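Local coordinates for protein TarM (Staphylococcus aureus subsp. aureus 21178, PDB 4X7R) that is a GT-B-type glycosyltransferase, with two domains built on parallel sheets and a long antiparallel beta-sheet inserted in the first of them, at residues N68-F73 / I177-N182; K74-N79 / V193-K198; K90-R95 / K130-F135. The protein carries 1 engineered substitution. All coordinates share one frame; numbering follows the deposited sequence.

Contact 1. Residues N68-F73 / I177-N182; sequences NVFEYF and ISRNIN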
loop_
_atom_site.group_PDB
_atom_site.type_symbol
_atom_site.label_atom_id
_atom_site.label_comp_id
_atom_site.label_asym_id
_atom_site.label_seq_id
_atom_site.Cartn_x
_atom_site.Cartn_y
_atom_site.Cartn_z
ATOM N N ASN A 68 -13.074 -8.472 1.954
ATOM C CA ASN A 68 -13.310 -7.250 1.203
ATOM C C ASN A 68 -14.833 -6.965 1.165
ATOM O O ASN A 68 -15.622 -7.890 1.003
ATOM C CB ASN A 68 -12.683 -7.343 -0.188
ATOM C CG ASN A 68 -12.990 -6.146 -1.063
ATOM O OD1 ASN A 68 -13.989 -6.113 -1.810
ATOM N ND2 ASN A 68 -12.166 -5.117 -0.949
ATOM N N VAL A 69 -15.230 -5.703 1.365
ATOM C CA VAL A 69 -16.639 -5.256 1.403
ATOM C C VAL A 69 -17.430 -5.651 0.134
ATOM O O VAL A 69 -18.525 -6.160 0.267
ATOM C CB VAL A 69 -16.782 -3.736 1.769
ATOM C CG1 VAL A 69 -16.094 -2.831 0.743
ATOM C CG2 VAL A 69 -18.253 -3.340 1.948
ATOM N N PHE A 70 -16.885 -5.397 -1.080
ATOM C CA PHE A 70 -17.559 -5.756 -2.337
ATOM C C PHE A 70 -17.599 -7.252 -2.522
ATOM O O PHE A 70 -18.651 -7.772 -2.886
ATOM C CB PHE A 70 -16.971 -5.022 -3.552
ATOM C CG PHE A 70 -17.117 -3.531 -3.379
ATOM C CD1 PHE A 70 -18.376 -2.931 -3.399
ATOM C CD2 PHE A 70 -16.015 -2.744 -3.047
ATOM C CE1 PHE A 70 -18.521 -1.561 -3.150
ATOM C CE2 PHE A 70 -16.157 -1.369 -2.817
ATOM C CZ PHE A 70 -17.401 -0.784 -2.881
ATOM N N GLU A 71 -16.499 -7.957 -2.170
ATOM C CA GLU A 71 -16.417 -9.430 -2.264
ATOM C C GLU A 71 -17.445 -10.129 -1.395
ATOM O O GLU A 71 -17.995 -11.131 -1.816
ATOM C CB GLU A 71 -15.001 -9.942 -1.916
ATOM C CG GLU A 71 -13.964 -9.559 -2.958
ATOM C CD GLU A 71 -14.078 -10.241 -4.310
ATOM O OE1 GLU A 71 -14.432 -11.442 -4.348
ATOM O OE2 GLU A 71 -13.790 -9.576 -5.332
ATOM N N TYR A 72 -17.698 -9.603 -0.192
ATOM C CA TYR A 72 -18.677 -10.142 0.750
ATOM C C TYR A 72 -20.092 -10.131 0.126
ATOM O O TYR A 72 -20.783 -11.147 0.172
ATOM C CB TYR A 72 -18.640 -9.310 2.040
ATOM C CG TYR A 72 -19.773 -9.578 3.009
ATOM C CD1 TYR A 72 -19.774 -10.716 3.815
ATOM C CD2 TYR A 72 -20.817 -8.671 3.158
ATOM C CE1 TYR A 72 -20.827 -10.977 4.697
ATOM C CE2 TYR A 72 -21.857 -8.905 4.055
ATOM C CZ TYR A 72 -21.857 -10.056 4.828
ATOM O OH TYR A 72 -22.877 -10.287 5.719
ATOM N N PHE A 73 -20.526 -8.980 -0.448
ATOM C CA PHE A 73 -21.861 -8.911 -1.044
ATOM C C PHE A 73 -21.915 -9.629 -2.385
ATOM O O PHE A 73 -22.965 -10.146 -2.748
ATOM C CB PHE A 73 -22.324 -7.452 -1.183
ATOM C CG PHE A 73 -22.497 -6.752 0.142
ATOM C CD1 PHE A 73 -23.535 -7.105 1.002
ATOM C CD2 PHE A 73 -21.605 -5.771 0.548
ATOM C CE1 PHE A 73 -23.709 -6.442 2.217
ATOM C CE2 PHE A 73 -21.767 -5.124 1.772
ATOM C CZ PHE A 73 -22.820 -5.462 2.596
ATOM N N ILE A 177 -24.945 -4.404 -6.178
ATOM C CA ILE A 177 -24.777 -3.071 -5.598
ATOM C C ILE A 177 -24.949 -2.053 -6.734
ATOM O O ILE A 177 -24.396 -2.256 -7.821
ATOM C CB ILE A 177 -23.385 -2.872 -4.882
ATOM C CG1 ILE A 177 -23.292 -3.668 -3.588
ATOM C CG2 ILE A 177 -23.103 -1.377 -4.589
ATOM C CD1 ILE A 177 -21.962 -3.604 -2.909
ATOM N N SER A 178 -25.704 -0.957 -6.468
ATOM C CA SER A 178 -25.900 0.192 -7.357
ATOM C C SER A 178 -25.661 1.410 -6.475
ATOM O O SER A 178 -25.989 1.363 -5.291
ATOM C CB SER A 178 -27.308 0.236 -7.954
ATOM O OG SER A 178 -28.276 0.400 -6.937
ATOM N N ARG A 179 -25.019 2.447 -7.004
ATOM C CA ARG A 179 -24.695 3.613 -6.175
ATOM C C ARG A 179 -24.527 4.882 -6.962
ATOM O O ARG A 179 -24.059 4.853 -8.116
ATOM C CB ARG A 179 -23.437 3.362 -5.314
ATOM C CG ARG A 179 -22.137 3.310 -6.102
ATOM C CD ARG A 179 -21.091 2.550 -5.319
ATOM N NE ARG A 179 -19.774 2.735 -5.922
ATOM C CZ ARG A 179 -18.636 2.589 -5.268
ATOM N NH1 ARG A 179 -18.640 2.241 -3.992
ATOM N NH2 ARG A 179 -17.483 2.782 -5.887
ATOM N N ASN A 180 -24.883 6.007 -6.318
ATOM C CA ASN A 180 -24.758 7.322 -6.934
ATOM C C ASN A 180 -23.365 7.812 -6.727
ATOM O O ASN A 180 -22.778 7.529 -5.685
ATOM C CB ASN A 180 -25.755 8.320 -6.341
ATOM C CG ASN A 180 -27.172 7.990 -6.692
ATOM O OD1 ASN A 180 -27.889 7.406 -5.911
ATOM N ND2 ASN A 180 -27.583 8.291 -7.899
ATOM N N ILE A 181 -22.827 8.522 -7.715
ATOM C CA ILE A 181 -21.475 9.090 -7.639
ATOM C C ILE A 181 -21.598 10.584 -7.875
ATOM O O ILE A 181 -22.172 10.986 -8.875
ATOM C CB ILE A 181 -20.450 8.421 -8.632
ATOM C CG1 ILE A 181 -20.333 6.890 -8.446
ATOM C CG2 ILE A 181 -19.066 9.129 -8.614
ATOM C CD1 ILE A 181 -19.717 6.442 -7.165
ATOM N N ASN A 182 -21.102 11.395 -6.933
ATOM C CA ASN A 182 -21.114 12.857 -7.039
ATOM C C ASN A 182 -20.007 13.179 -8.046
ATOM O O ASN A 182 -18.834 13.054 -7.716
ATOM C CB ASN A 182 -20.815 13.467 -5.644
ATOM C CG ASN A 182 -20.730 14.976 -5.565
ATOM O OD1 ASN A 182 -20.830 15.705 -6.549
ATOM N ND2 ASN A 182 -20.521 15.473 -4.363
#

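Contact 2. Residues K74-N79 / V193-K198; sequences KQISNN and VLVNKK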
loop_
_atom_site.group_PDB
_atom_site.type_symbol
_atom_site.label_atom_id
_atom_site.label_comp_id
_atom_site.label_asym_id
_atom_site.label_seq_id
_atom_site.Cartn_x
_atom_site.Cartn_y
_atom_site.Cartn_z
ATOM N N LYS A 74 -20.777 -9.664 -3.122
ATOM C CA LYS A 74 -20.672 -10.358 -4.405
ATOM C C LYS A 74 -20.864 -11.862 -4.187
ATOM O O LYS A 74 -21.582 -12.494 -4.950
ATOM C CB LYS A 74 -19.311 -10.061 -5.056
ATOM C CG LYS A 74 -19.074 -10.700 -6.423
ATOM C CD LYS A 74 -17.773 -10.159 -6.974
ATOM C CE LYS A 74 -17.406 -10.753 -8.301
ATOM N NZ LYS A 74 -16.464 -9.870 -9.033
ATOM N N GLN A 75 -20.236 -12.419 -3.129
ATOM C CA GLN A 75 -20.319 -13.829 -2.751
ATOM C C GLN A 75 -21.729 -14.213 -2.356
ATOM O O GLN A 75 -22.185 -15.266 -2.779
ATOM C CB GLN A 75 -19.318 -14.157 -1.656
ATOM C CG GLN A 75 -17.894 -14.372 -2.179
ATOM C CD GLN A 75 -16.794 -14.253 -1.125
ATOM O OE1 GLN A 75 -17.031 -14.111 0.089
ATOM N NE2 GLN A 75 -15.550 -14.286 -1.586
ATOM N N ILE A 76 -22.457 -13.347 -1.624
ATOM C CA ILE A 76 -23.872 -13.575 -1.261
ATOM C C ILE A 76 -24.704 -13.609 -2.553
ATOM O O ILE A 76 -25.491 -14.519 -2.747
ATOM C CB ILE A 76 -24.390 -12.514 -0.245
ATOM C CG1 ILE A 76 -23.690 -12.685 1.125
ATOM C CG2 ILE A 76 -25.911 -12.597 -0.069
ATOM C CD1 ILE A 76 -23.615 -11.381 1.960
ATOM N N SER A 77 -24.451 -12.657 -3.465
ATOM C CA SER A 77 -25.127 -12.542 -4.756
ATOM C C SER A 77 -24.921 -13.771 -5.638
ATOM O O SER A 77 -25.877 -14.232 -6.243
ATOM C CB SER A 77 -24.651 -11.289 -5.481
ATOM O OG SER A 77 -25.431 -11.055 -6.639
ATOM N N ASN A 78 -23.686 -14.281 -5.727
ATOM C CA ASN A 78 -23.322 -15.493 -6.486
ATOM C C ASN A 78 -24.198 -16.696 -6.113
ATOM O O ASN A 78 -24.573 -17.462 -6.988
ATOM C CB ASN A 78 -21.855 -15.871 -6.234
ATOM C CG ASN A 78 -20.837 -14.929 -6.845
ATOM O OD1 ASN A 78 -21.101 -14.191 -7.774
ATOM N ND2 ASN A 78 -19.624 -14.986 -6.366
ATOM N N ASN A 79 -24.525 -16.848 -4.816
ATOM C CA ASN A 79 -25.365 -17.923 -4.273
ATOM C C ASN A 79 -26.827 -17.832 -4.644
ATOM O O ASN A 79 -27.537 -18.834 -4.527
ATOM C CB ASN A 79 -25.239 -17.960 -2.748
ATOM C CG ASN A 79 -23.922 -18.483 -2.268
ATOM O OD1 ASN A 79 -23.300 -19.335 -2.913
ATOM N ND2 ASN A 79 -23.464 -17.968 -1.122
ATOM N N VAL A 193 -27.697 -1.988 -1.775
ATOM C CA VAL A 193 -27.238 -3.359 -1.808
ATOM C C VAL A 193 -28.485 -4.167 -2.152
ATOM O O VAL A 193 -29.353 -4.396 -1.302
ATOM C CB VAL A 193 -26.531 -3.791 -0.489
ATOM C CG1 VAL A 193 -26.052 -5.239 -0.569
ATOM C CG2 VAL A 193 -25.363 -2.866 -0.167
ATOM N N LEU A 194 -28.596 -4.516 -3.439
ATOM C CA LEU A 194 -29.726 -5.256 -4.024
ATOM C C LEU A 194 -29.958 -6.566 -3.336
ATOM O O LEU A 194 -31.108 -6.891 -3.095
ATOM C CB LEU A 194 -29.517 -5.479 -5.526
ATOM C CG LEU A 194 -29.715 -4.270 -6.435
ATOM C CD1 LEU A 194 -28.495 -3.337 -6.446
ATOM C CD2 LEU A 194 -29.958 -4.722 -7.829
ATOM N N VAL A 195 -28.866 -7.286 -2.956
ATOM C CA VAL A 195 -28.916 -8.609 -2.307
ATOM C C VAL A 195 -29.633 -8.698 -0.969
ATOM O O VAL A 195 -30.272 -9.715 -0.724
ATOM C CB VAL A 195 -27.602 -9.425 -2.364
ATOM C CG1 VAL A 195 -27.198 -9.652 -3.801
ATOM C CG2 VAL A 195 -26.462 -8.766 -1.583
ATOM N N ASN A 196 -29.568 -7.660 -0.122
ATOM C CA ASN A 196 -30.285 -7.669 1.162
ATOM C C ASN A 196 -31.340 -6.554 1.254
ATOM O O ASN A 196 -31.902 -6.340 2.331
ATOM C CB ASN A 196 -29.306 -7.628 2.353
ATOM C CG ASN A 196 -28.404 -6.421 2.440
ATOM O OD1 ASN A 196 -28.457 -5.502 1.623
ATOM N ND2 ASN A 196 -27.544 -6.398 3.454
ATOM N N LYS A 197 -31.590 -5.828 0.137
ATOM C CA LYS A 197 -32.541 -4.715 0.074
ATOM C C LYS A 197 -32.219 -3.601 1.087
ATOM O O LYS A 197 -33.131 -2.963 1.625
ATOM C CB LYS A 197 -34.023 -5.170 0.206
ATOM C CG LYS A 197 -34.529 -6.272 -0.743
ATOM C CD LYS A 197 -36.091 -6.200 -0.955
ATOM C CE LYS A 197 -36.961 -6.393 0.297
ATOM N NZ LYS A 197 -38.427 -6.541 -0.015
ATOM N N LYS A 198 -30.929 -3.335 1.317
ATOM C CA LYS A 198 -30.533 -2.282 2.243
ATOM C C LYS A 198 -29.870 -1.138 1.518
ATOM O O LYS A 198 -29.035 -1.354 0.638
ATOM C CB LYS A 198 -29.636 -2.822 3.371
ATOM C CG LYS A 198 -30.421 -3.588 4.432
ATOM C CD LYS A 198 -29.531 -4.208 5.494
ATOM C CE LYS A 198 -30.329 -4.948 6.545
ATOM N NZ LYS A 198 -31.039 -6.148 6.011
#

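Contact 3. Residues K90-R95 / K130-F135; sequences KHISER and KVIDFF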
loop_
_atom_site.group_PDB
_atom_site.type_symbol
_atom_site.label_atom_id
_atom_site.label_comp_id
_atom_site.label_asym_id
_atom_site.label_seq_id
_atom_site.Cartn_x
_atom_site.Cartn_y
_atom_site.Cartn_z
ATOM N N LYS A 90 -27.586 -10.637 -23.910
ATOM C CA LYS A 90 -28.467 -10.588 -25.074
ATOM C C LYS A 90 -28.816 -9.133 -25.382
ATOM O O LYS A 90 -28.735 -8.739 -26.541
ATOM C CB LYS A 90 -29.736 -11.428 -24.841
ATOM C CG LYS A 90 -30.659 -11.508 -26.072
ATOM C CD LYS A 90 -31.839 -12.461 -25.864
ATOM C CE LYS A 90 -32.450 -12.946 -27.167
ATOM N NZ LYS A 90 -33.228 -11.883 -27.867
ATOM N N HIS A 91 -29.155 -8.332 -24.339
ATOM C CA HIS A 91 -29.473 -6.900 -24.408
ATOM C C HIS A 91 -28.312 -6.130 -25.082
ATOM O O HIS A 91 -28.547 -5.379 -26.029
ATOM C CB HIS A 91 -29.755 -6.352 -22.985
ATOM C CG HIS A 91 -29.836 -4.854 -22.861
ATOM N ND1 HIS A 91 -28.770 -4.092 -22.340
ATOM C CD2 HIS A 91 -30.859 -4.017 -23.166
ATOM C CE1 HIS A 91 -29.184 -2.833 -22.373
ATOM N NE2 HIS A 91 -30.436 -2.740 -22.863
ATOM N N ILE A 92 -27.062 -6.339 -24.585
ATOM C CA ILE A 92 -25.847 -5.696 -25.115
ATOM C C ILE A 92 -25.639 -6.056 -26.611
ATOM O O ILE A 92 -25.380 -5.162 -27.421
ATOM C CB ILE A 92 -24.607 -5.977 -24.214
ATOM C CG1 ILE A 92 -24.818 -5.389 -22.790
ATOM C CG2 ILE A 92 -23.301 -5.444 -24.854
ATOM C CD1 ILE A 92 -23.780 -5.801 -21.761
ATOM N N SER A 93 -25.783 -7.353 -26.959
ATOM C CA SER A 93 -25.667 -7.864 -28.330
ATOM C C SER A 93 -26.712 -7.237 -29.249
ATOM O O SER A 93 -26.388 -6.922 -30.392
ATOM C CB SER A 93 -25.841 -9.381 -28.364
ATOM O OG SER A 93 -24.955 -10.029 -27.467
ATOM N N GLU A 94 -27.962 -7.069 -28.759
ATOM C CA GLU A 94 -29.067 -6.495 -29.543
ATOM C C GLU A 94 -28.834 -5.044 -29.912
ATOM O O GLU A 94 -29.216 -4.633 -31.001
ATOM C CB GLU A 94 -30.427 -6.648 -28.836
ATOM C CG GLU A 94 -31.027 -8.053 -28.847
ATOM C CD GLU A 94 -31.134 -8.790 -30.173
ATOM O OE1 GLU A 94 -31.472 -8.150 -31.197
ATOM O OE2 GLU A 94 -30.906 -10.022 -30.177
ATOM N N ARG A 95 -28.191 -4.271 -29.018
ATOM C CA ARG A 95 -27.875 -2.856 -29.228
ATOM C C ARG A 95 -26.800 -2.668 -30.296
ATOM O O ARG A 95 -26.690 -1.581 -30.865
ATOM C CB ARG A 95 -27.449 -2.189 -27.912
ATOM C CG ARG A 95 -28.561 -2.152 -26.875
ATOM C CD ARG A 95 -28.042 -1.739 -25.522
ATOM N NE ARG A 95 -27.717 -0.315 -25.474
ATOM C CZ ARG A 95 -27.383 0.335 -24.367
ATOM N NH1 ARG A 95 -27.320 -0.304 -23.207
ATOM N NH2 ARG A 95 -27.105 1.628 -24.411
ATOM N N LYS A 130 -12.115 -5.748 -21.538
ATOM C CA LYS A 130 -12.994 -5.212 -22.571
ATOM C C LYS A 130 -13.857 -4.122 -21.960
ATOM O O LYS A 130 -14.335 -4.238 -20.830
ATOM C CB LYS A 130 -13.849 -6.311 -23.226
ATOM C CG LYS A 130 -14.738 -5.810 -24.381
ATOM C CD LYS A 130 -15.413 -6.931 -25.178
ATOM C CE LYS A 130 -16.484 -7.674 -24.415
ATOM N NZ LYS A 130 -17.023 -8.809 -25.196
ATOM N N VAL A 131 -14.046 -3.064 -22.729
ATOM C CA VAL A 131 -14.835 -1.907 -22.372
ATOM C C VAL A 131 -15.797 -1.631 -23.525
ATOM O O VAL A 131 -15.387 -1.679 -24.689
ATOM C CB VAL A 131 -13.864 -0.742 -22.037
ATOM C CG1 VAL A 131 -14.206 0.549 -22.769
ATOM C CG2 VAL A 131 -13.749 -0.530 -20.530
ATOM N N ILE A 132 -17.094 -1.445 -23.216
ATOM C CA ILE A 132 -18.102 -1.103 -24.231
ATOM C C ILE A 132 -18.755 0.191 -23.792
ATOM O O ILE A 132 -19.450 0.209 -22.776
ATOM C CB ILE A 132 -19.149 -2.206 -24.555
ATOM C CG1 ILE A 132 -18.497 -3.537 -24.960
ATOM C CG2 ILE A 132 -20.140 -1.724 -25.628
ATOM C CD1 ILE A 132 -19.520 -4.709 -25.154
ATOM N N ASP A 133 -18.479 1.283 -24.526
ATOM C CA ASP A 133 -19.052 2.599 -24.274
ATOM C C ASP A 133 -20.219 2.792 -25.222
ATOM O O ASP A 133 -20.064 2.594 -26.427
ATOM C CB ASP A 133 -18.005 3.707 -24.472
ATOM C CG ASP A 133 -16.914 3.736 -23.433
ATOM O OD1 ASP A 133 -16.915 2.856 -22.546
ATOM O OD2 ASP A 133 -16.067 4.655 -23.488
ATOM N N PHE A 134 -21.406 3.099 -24.676
ATOM C CA PHE A 134 -22.592 3.350 -25.481
ATOM C C PHE A 134 -22.844 4.831 -25.571
ATOM O O PHE A 134 -22.555 5.581 -24.638
ATOM C CB PHE A 134 -23.824 2.596 -24.968
ATOM C CG PHE A 134 -23.877 1.150 -25.389
ATOM C CD1 PHE A 134 -24.175 0.801 -26.703
ATOM C CD2 PHE A 134 -23.667 0.129 -24.463
ATOM C CE1 PHE A 134 -24.225 -0.542 -27.090
ATOM C CE2 PHE A 134 -23.734 -1.214 -24.849
ATOM C CZ PHE A 134 -24.013 -1.543 -26.156
ATOM N N PHE A 135 -23.349 5.254 -26.717
ATOM C CA PHE A 135 -23.601 6.654 -27.034
ATOM C C PHE A 135 -25.046 6.924 -27.379
ATOM O O PHE A 135 -25.755 6.025 -27.840
ATOM C CB PHE A 135 -22.698 7.100 -28.202
ATOM C CG PHE A 135 -21.241 7.112 -27.826
ATOM C CD1 PHE A 135 -20.496 5.940 -27.825
ATOM C CD2 PHE A 135 -20.605 8.299 -27.485
ATOM C CE1 PHE A 135 -19.154 5.948 -27.434
ATOM C CE2 PHE A 135 -19.260 8.306 -27.115
ATOM C CZ PHE A 135 -18.547 7.128 -27.082
#

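Contact 1. Residues N68-F73 / I177-N182
Phe70 carries the contact, meeting Ile177 and Arg179 through its ring atoms CD1, CE1 and CZ. Its CB leaves the helix without aiming at the strand. The first torsion (chi1 -60°) sets CG beside the backbone N, and the ring then reaches across. CD1 is 3.7 Å from Ile177 CD1, a methyl that sits at the ring edge near its plane. CE1 lies between this methyl and Arg179 NH1. At the tip, CZ is 3.5 Å from Arg179 NH1, which comes in obliquely. The ring and guanidinium planes stand 86° apart, so the two groups do not stack. Ile177 CD1 also meets Phe73 CD2 at 4.1 Å, so one methyl touches both phenylalanines. On the helix side, Asn68 is the N-cap. Its OD1 accepts from Glu71 N at 3.1 Å in the carbonyl plane, on a lone pair.

Helix 69-78 here packs against strand 175-182 of the long antiparallel sheet. Phe168 of the neighbouring strand 163-169 meets the Phe70 ring edge-to-face. No hydrogen bond joins the two segments. The join rests on packing, apolar around Ile177 CD1 and mixed where a buried arginine meets the ring; Gln166 OE1 takes up Arg179 NE from within the sheet.

Contact 2. Residues K74-N79 / V193-K198
Val193 O receives two backbone N-H groups, from Lys198 N at 3.2 Å and, weakly, from Asn196 N, and the turn held this way presents Val195 to Ser77 and Ile76 of the helix. The turn closes a beta hairpin between strands 187-193 and 198-200. A G1 beta bulge marks its end, since Lys197 and Lys198 both face Val193. Lys197 has the positive phi (57°) usual for the first residue of this bulge. The pair is completed by Val193 N, which donates to Lys198 O at 2.8 Å. Leu194 and Val195 have helical backbone angles, and this carries Val195 out towards helix 69-78.

The contact itself is small and apolar. Its nearest backbones are those of Ser77 and Val195, with CA atoms 6.0 Å apart. Val195 splits its two methyls between two helix residues. CG2 lies 4.2 Å from Ile76 CG2, at the more exposed side. CG1 goes to Ser77. With chi1 at -171°, Ser77 OG points away from the backbone N, and both it and CB lie against Val195 CG1. The hydroxyl hydrogen-bonds Asp170 OD2, so its polar need is met outside the two segments while Val195 lies against it.

Tyr176 of the neighbouring strand touches both Ser77 and Val195 and backs the join. Phe73, one turn earlier on the helix, touches Val193 and Asn196. The last turn of the helix thus packs on the hairpin end at the edge of the sheet, and no hydrogen bond crosses between the segments. The tightest point is Ser77 CB to Val195 CG1, 3.5 Å, a little closer than usual for two carbons.

Contact 3. Residues K90-R95 / K130-F135
Arg95 and Phe134 make a cation-pi stack, the main interaction of this contact. The guanidinium lies flat over one face of the ring, with the planes at 13°. Arg95 CZ is 3.8 Å from the ring centroid and close to the ring normal. NH2 goes furthest towards the base of the phenylalanine, 3.4 Å from Phe134 CG. NH1 lies nearer CD2 and CE2. Arg95 CB already lies 3.7 Å from Phe134 CE1; the bend at chi3 (73°) turns the end of the chain so that the guanidinium lies over the same ring. The aliphatic part has a second flat neighbour, as Arg95 CD lies over one face of the His91 ring, toward its rim.

Apolar packing continues the contact along the strand. Ile92 CG2 is the touching branch. It meets Ile132 CD1 at 3.9 Å and Phe134 CZ at 4.2 Å. Phe144 of strand 139-147 touches Ile92 as well.

Polar bonds between the segments are absent. One polar backbone atom, Ile92 O, sits at the edge of the Phe134 ring near its plane, 4.1 Å from Phe134 CZ. The charge of Arg95 is answered elsewhere: NH1 forms a salt bridge with Glu142 OE2, on the strand beside 129-136. This bridge probably steadies the guanidinium in the flat position that the stack needs. Phe134 itself is buried, with Ala121 of strand 119-126 against it.

The axes of helix and strand run 11.4 Å apart at their closest and cross at 58°. Helix 86-95 thus packs on a face of the long antiparallel sheet inserted in this GT-B protein. Ile132 and Phe134, two residues apart on the strand, both point to the helix, an arrangement typical of a helix laid on a beta-sheet.

Overall arrangement
Contacts 1 and 2 are one continuous packing region, with centres about 10 Å apart. Both use helix 69-78, whose first part serves contact 1 and whose last turn serves contact 2. They touch where Phe73 CD1 meets Val193 CG1 at 3.5 Å. Contact 3 stands apart, its centre about 22 Å from that of contact 1 and about 24 Å from that of contact 2. It uses the next helix, 86-95, further along the same antiparallel sheet. Contact 1 lies near the bound glycan. The Phe70 side chain is about 6 Å from 2-deoxy-3,6-di-O-sulfo-2-(sulfoamino)-alpha-D-glucopyranose, and that of Arg179 about 7 Å from 2-O-sulfo-alpha-L-idopyranuronic acid.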